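Local coordinates for protein GP37 (Pseudomonas phage phikz, PDB 5FT0) that probably inhibits the host ribonuclease RNase E, and with it the RNA degradosome, during infection by the phage, at residues A[95-101]-A[168-173]; A[161-165]-A[228-232]. All coordinates share one frame; numbering follows the deposited sequence.

Interaction 1. Residues A[95-101]-A[168-173]; sequences AVICGND and KNANNV. With K (potassium ion), chain D.
A95 meets N172 where helix 87-98 comes against the long helix 158-187, a helix-to-helix contact in the Dip protein, beside a potassium site. N172 ND2 comes within 3.3 Å of A95 O, but at an angle too poor for a hydrogen bond. V96 packs with both methyls: CG2 rests on the backbone carbonyl of N172, 3.3 Å from O, while CG1, anti to the backbone N (chi1 174°), packs against V173 CG2. On the same residue the carbonyl O accepts from a water that also donates to N169 OD1, so a single water ties the two helices together. I97 contributes its carbonyl to the potassium ion. Further on, G99 lays its O 3.3 Å from K168 CE, the last methylene of an extended lysine chain, whose NZ goes on towards N100 OD1 (3.8 Å, no bond). N100 then does two jobs. Its backbone O joins I97 O and Y103 O on the potassium, and its side chain is used at both ends, OD1 accepting from E102 N and ND2 reaching the second helix. The N100 and N169 amides lie nearly coplanar, 5° apart, and N169 ND2 is held by V165 O. N100 ND2 donates to N169 OD1 at 3.1 Å, a somewhat bent bond of 146° at the hydrogen.

Interaction 2. Residues A[161-165]-A[228-232]; sequences FEFLV and KIVRY
R231 lays CD and NE over one face of the F163 ring. The guanidinium and ring planes are only 4° apart, with F163 CE1 under NE at 3.3 Å, and the methylene CD makes a CH-pi contact 3.6 Å from the ring centroid. The same arginine also grips the helix backbone: NE donates to F163 O at 2.7 Å, with the oxygen at the edge of the guanidinium and in its plane. The bond bends to 138° at the hydrogen, and NE stands tilted from the plane of the carbonyl. Two features of one residue, its ring and its carbonyl, therefore fix the rotation of the guanidinium. The arginine chain gets there by running extended from CG to NE, with CG anti to the backbone N, and its CB passes L164 O on the way.

L164 spreads its two methyls along the strand, CD2 on R231 CB and CD1 on I229 CG2. The I229 methyl is shared, since V165 CG1 touches it as well, at 3.7 Å. One water bridges the two backbones, donating to L164 O at 2.6 Å and to V230 O. F161 adds a looser apolar touch on I229 CD1.

The segment 161-165 runs at 71° to 228-232, their axes 7.9 Å apart at closest, so the helix packs on the large antiparallel sheet. Strand 220-232 runs between strands 122-132 and 206-217; F211 and V209 of the latter support I229 and L164, while F153 meets the F161 ring edge-to-face and V173, further along the helix, closes over I229.

How the interactions relate
Interactions 1 and 2 share helix 158-187, using successive parts of it, and their centres lie 12 Å apart. V173 joins them: its CG2 faces helix 87-98 in interaction 1, while its CG1 packs on I229 CD1 at 3.6 Å and on F161 CD1 at 3.7 Å, both of interaction 2. A170 CB meets E162 CG at 3.6 Å, a contact made possible by the kink in the helix between the two segments. V165 of interaction 2 also positions the N169 amide used in interaction 1; its side chain is about 14 Å from the potassium ion. The bound arginine has its own pocket, formed by F190, D192, A194 and E214, none of which belongs to either contact.

Interaction 1. Residues A[95-101]-A[168-173]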
loop_
_atom_site.group_PDB
_atom_site.type_symbol
_atom_site.label_atom_id
_atom_site.label_comp_id
_atom_site.label_asym_id
_atom_site.label_seq_id
_atom_site.Cartn_x
_atom_site.Cartn_y
_atom_site.Cartn_z
ATOM N N ALA A 95 11.266 8.898 22.283
ATOM C CA ALA A 95 11.981 8.040 23.222
ATOM C C ALA A 95 11.608 6.574 23.033
ATOM O O ALA A 95 12.458 5.688 23.181
ATOM C CB ALA A 95 11.702 8.484 24.658
ATOM N N VAL A 96 10.342 6.298 22.714
ATOM C CA VAL A 96 9.936 4.928 22.412
ATOM C C VAL A 96 10.592 4.455 21.120
ATOM O O VAL A 96 11.128 3.343 21.045
ATOM C CB VAL A 96 8.403 4.825 22.328
ATOM C CG1 VAL A 96 7.992 3.433 21.871
ATOM C CG2 VAL A 96 7.772 5.164 23.669
ATOM N N ILE A 97 10.567 5.301 20.091
ATOM C CA ILE A 97 11.071 4.910 18.779
ATOM C C ILE A 97 12.581 4.702 18.823
ATOM O O ILE A 97 13.096 3.679 18.358
ATOM C CB ILE A 97 10.673 5.961 17.728
ATOM C CG1 ILE A 97 9.148 6.048 17.623
ATOM C CG2 ILE A 97 11.295 5.631 16.380
ATOM C CD1 ILE A 97 8.649 7.316 16.965
ATOM N N CYS A 98 13.313 5.669 19.381
ATOM C CA CYS A 98 14.767 5.568 19.434
ATOM C C CYS A 98 15.244 4.530 20.443
ATOM O O CYS A 98 16.412 4.131 20.395
ATOM C CB CYS A 98 15.380 6.931 19.764
ATOM S SG CYS A 98 15.041 8.219 18.540
ATOM N N GLY A 99 14.376 4.090 21.351
ATOM C CA GLY A 99 14.712 3.077 22.330
ATOM C C GLY A 99 14.667 1.653 21.829
ATOM O O GLY A 99 14.839 0.720 22.617
ATOM N N ASN A 100 14.436 1.454 20.533
ATOM C CA ASN A 100 14.391 0.119 19.948
ATOM C C ASN A 100 14.770 0.241 18.481
ATOM O O ASN A 100 14.072 0.913 17.716
ATOM C CB ASN A 100 13.003 -0.508 20.099
ATOM C CG ASN A 100 12.985 -1.991 19.759
ATOM O OD1 ASN A 100 13.757 -2.463 18.922
ATOM N ND2 ASN A 100 12.100 -2.733 20.415
ATOM N N ASP A 101 15.871 -0.410 18.096
ATOM C CA ASP A 101 16.325 -0.354 16.713
ATOM C C ASP A 101 15.337 -1.001 15.754
ATOM O O ASP A 101 15.321 -0.648 14.571
ATOM C CB ASP A 101 17.693 -1.025 16.583
ATOM C CG ASP A 101 18.758 -0.343 17.421
ATOM O OD1 ASP A 101 18.812 0.906 17.416
ATOM O OD2 ASP A 101 19.536 -1.056 18.090
ATOM N N LYS A 168 12.509 -4.032 27.337
ATOM C CA LYS A 168 13.341 -3.043 26.658
ATOM C C LYS A 168 12.588 -1.741 26.416
ATOM O O LYS A 168 13.190 -0.662 26.448
ATOM C CB LYS A 168 13.860 -3.610 25.334
ATOM C CG LYS A 168 14.734 -2.654 24.534
ATOM C CD LYS A 168 15.246 -3.306 23.257
ATOM C CE LYS A 168 16.130 -2.357 22.460
ATOM N NZ LYS A 168 16.675 -3.009 21.235
ATOM N N ASN A 169 11.277 -1.819 26.195
ATOM C CA ASN A 169 10.472 -0.663 25.830
ATOM C C ASN A 169 9.473 -0.267 26.907
ATOM O O ASN A 169 8.794 0.752 26.751
ATOM C CB ASN A 169 9.718 -0.944 24.525
ATOM C CG ASN A 169 10.587 -1.605 23.477
ATOM O OD1 ASN A 169 11.342 -0.942 22.766
ATOM N ND2 ASN A 169 10.481 -2.928 23.373
ATOM N N ALA A 170 9.375 -1.036 27.994
ATOM C CA ALA A 170 8.242 -0.902 28.907
ATOM C C ALA A 170 8.169 0.487 29.530
ATOM O O ALA A 170 7.087 1.081 29.607
ATOM C CB ALA A 170 8.318 -1.971 29.996
ATOM N N ASN A 171 9.303 1.022 29.984
ATOM C CA ASN A 171 9.267 2.306 30.676
ATOM C C ASN A 171 9.067 3.466 29.706
ATOM O O ASN A 171 8.364 4.430 30.029
ATOM C CB ASN A 171 10.541 2.505 31.496
ATOM C CG ASN A 171 10.468 3.727 32.394
ATOM O OD1 ASN A 171 11.142 4.729 32.159
ATOM N ND2 ASN A 171 9.632 3.654 33.424
ATOM N N ASN A 172 9.679 3.398 28.520
ATOM C CA ASN A 172 9.445 4.430 27.515
ATOM C C ASN A 172 7.983 4.463 27.092
ATOM O O ASN A 172 7.407 5.540 26.900
ATOM C CB ASN A 172 10.339 4.196 26.297
ATOM C CG ASN A 172 11.800 4.487 26.578
ATOM O OD1 ASN A 172 12.127 5.355 27.384
ATOM N ND2 ASN A 172 12.687 3.760 25.906
ATOM N N VAL A 173 7.365 3.287 26.947
ATOM C CA VAL A 173 5.965 3.221 26.540
ATOM C C VAL A 173 5.057 3.706 27.664
ATOM O O VAL A 173 4.087 4.436 27.425
ATOM C CB VAL A 173 5.615 1.789 26.096
ATOM C CG1 VAL A 173 4.119 1.639 25.909
ATOM C CG2 VAL A 173 6.344 1.446 24.807
HETATM K K K D . 14.360 3.049 15.904
HETATM O O HOH W 1 11.323 1.755 23.260
#

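Interaction 2. Residues A[161-165]-A[228-232]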
loop_
_atom_site.group_PDB
_atom_site.type_symbol
_atom_site.label_atom_id
_atom_site.label_comp_id
_atom_site.label_asym_id
_atom_site.label_seq_id
_atom_site.Cartn_x
_atom_site.Cartn_y
_atom_site.Cartn_z
ATOM N N PHE A 161 3.143 -3.110 31.542
ATOM C CA PHE A 161 3.790 -2.617 30.332
ATOM C C PHE A 161 4.947 -3.516 29.916
ATOM O O PHE A 161 5.282 -3.581 28.728
ATOM C CB PHE A 161 4.271 -1.179 30.533
ATOM C CG PHE A 161 3.184 -0.151 30.376
ATOM C CD1 PHE A 161 2.890 0.377 29.129
ATOM C CD2 PHE A 161 2.455 0.282 31.471
ATOM C CE1 PHE A 161 1.891 1.318 28.980
ATOM C CE2 PHE A 161 1.454 1.224 31.326
ATOM C CZ PHE A 161 1.171 1.743 30.080
ATOM N N GLU A 162 5.569 -4.211 30.873
ATOM C CA GLU A 162 6.553 -5.227 30.517
ATOM C C GLU A 162 5.895 -6.408 29.820
ATOM O O GLU A 162 6.505 -7.031 28.946
ATOM C CB GLU A 162 7.308 -5.698 31.761
ATOM C CG GLU A 162 8.223 -4.644 32.366
ATOM C CD GLU A 162 8.941 -5.134 33.608
ATOM O OE1 GLU A 162 8.665 -6.270 34.050
ATOM O OE2 GLU A 162 9.783 -4.381 34.142
ATOM N N PHE A 163 4.656 -6.731 30.192
ATOM C CA PHE A 163 3.918 -7.763 29.476
ATOM C C PHE A 163 3.608 -7.323 28.050
ATOM O O PHE A 163 3.717 -8.118 27.109
ATOM C CB PHE A 163 2.635 -8.101 30.236
ATOM C CG PHE A 163 1.641 -8.905 29.442
ATOM C CD1 PHE A 163 1.835 -10.260 29.226
ATOM C CD2 PHE A 163 0.499 -8.308 28.932
ATOM C CE1 PHE A 163 0.914 -10.999 28.505
ATOM C CE2 PHE A 163 -0.426 -9.043 28.210
ATOM C CZ PHE A 163 -0.220 -10.389 27.998
ATOM N N LEU A 164 3.252 -6.050 27.866
ATOM C CA LEU A 164 2.784 -5.587 26.563
ATOM C C LEU A 164 3.923 -5.479 25.555
ATOM O O LEU A 164 3.812 -5.977 24.429
ATOM C CB LEU A 164 2.075 -4.239 26.708
ATOM C CG LEU A 164 0.576 -4.249 27.005
ATOM C CD1 LEU A 164 0.034 -2.826 27.005
ATOM C CD2 LEU A 164 -0.165 -5.109 25.994
ATOM N N VAL A 165 5.020 -4.821 25.931
ATOM C CA VAL A 165 6.035 -4.426 24.958
ATOM C C VAL A 165 7.430 -4.860 25.396
ATOM O O VAL A 165 8.429 -4.295 24.936
ATOM C CB VAL A 165 5.995 -2.904 24.723
ATOM C CG1 VAL A 165 4.658 -2.487 24.135
ATOM C CG2 VAL A 165 6.256 -2.157 26.021
ATOM N N LYS A 228 -3.340 2.862 20.756
ATOM C CA LYS A 228 -3.514 1.416 20.793
ATOM C C LYS A 228 -2.149 0.753 20.854
ATOM O O LYS A 228 -1.248 1.104 20.085
ATOM C CB LYS A 228 -4.285 0.908 19.573
ATOM C CG LYS A 228 -4.477 -0.608 19.580
ATOM C CD LYS A 228 -5.259 -1.100 18.371
ATOM C CE LYS A 228 -4.418 -1.087 17.115
ATOM N NZ LYS A 228 -5.166 -1.641 15.952
ATOM N N ILE A 229 -1.998 -0.198 21.771
ATOM C CA ILE A 229 -0.784 -0.992 21.901
ATOM C C ILE A 229 -1.164 -2.455 21.738
ATOM O O ILE A 229 -2.148 -2.917 22.330
ATOM C CB ILE A 229 -0.086 -0.744 23.250
ATOM C CG1 ILE A 229 0.214 0.747 23.413
ATOM C CG2 ILE A 229 1.200 -1.554 23.341
ATOM C CD1 ILE A 229 0.800 1.106 24.751
ATOM N N VAL A 230 -0.394 -3.179 20.930
ATOM C CA VAL A 230 -0.690 -4.565 20.590
ATOM C C VAL A 230 0.450 -5.445 21.082
ATOM O O VAL A 230 1.621 -5.174 20.790
ATOM C CB VAL A 230 -0.895 -4.751 19.075
ATOM C CG1 VAL A 230 -1.293 -6.192 18.766
ATOM C CG2 VAL A 230 -1.939 -3.776 18.556
ATOM N N ARG A 231 0.105 -6.489 21.828
ATOM C CA ARG A 231 1.023 -7.577 22.131
ATOM C C ARG A 231 0.550 -8.816 21.388
ATOM O O ARG A 231 -0.620 -9.197 21.493
ATOM C CB ARG A 231 1.089 -7.864 23.629
ATOM C CG ARG A 231 2.102 -8.944 23.987
ATOM C CD ARG A 231 1.739 -9.622 25.293
ATOM N NE ARG A 231 2.864 -10.353 25.870
ATOM C CZ ARG A 231 3.052 -11.663 25.745
ATOM N NH1 ARG A 231 2.187 -12.401 25.060
ATOM N NH2 ARG A 231 4.106 -12.239 26.308
ATOM N N TYR A 232 1.452 -9.432 20.633
ATOM C CA TYR A 232 1.103 -10.601 19.848
ATOM C C TYR A 232 1.326 -11.868 20.676
ATOM O O TYR A 232 1.760 -11.815 21.829
ATOM C CB TYR A 232 1.887 -10.587 18.538
ATOM C CG TYR A 232 1.533 -9.386 17.685
ATOM C CD1 TYR A 232 0.374 -9.374 16.918
ATOM C CD2 TYR A 232 2.338 -8.253 17.672
ATOM C CE1 TYR A 232 0.035 -8.278 16.149
ATOM C CE2 TYR A 232 2.008 -7.149 16.904
ATOM C CZ TYR A 232 0.855 -7.167 16.146
ATOM O OH TYR A 232 0.518 -6.075 15.382
HETATM O O HOH W 2 4.449 -5.499 21.939
#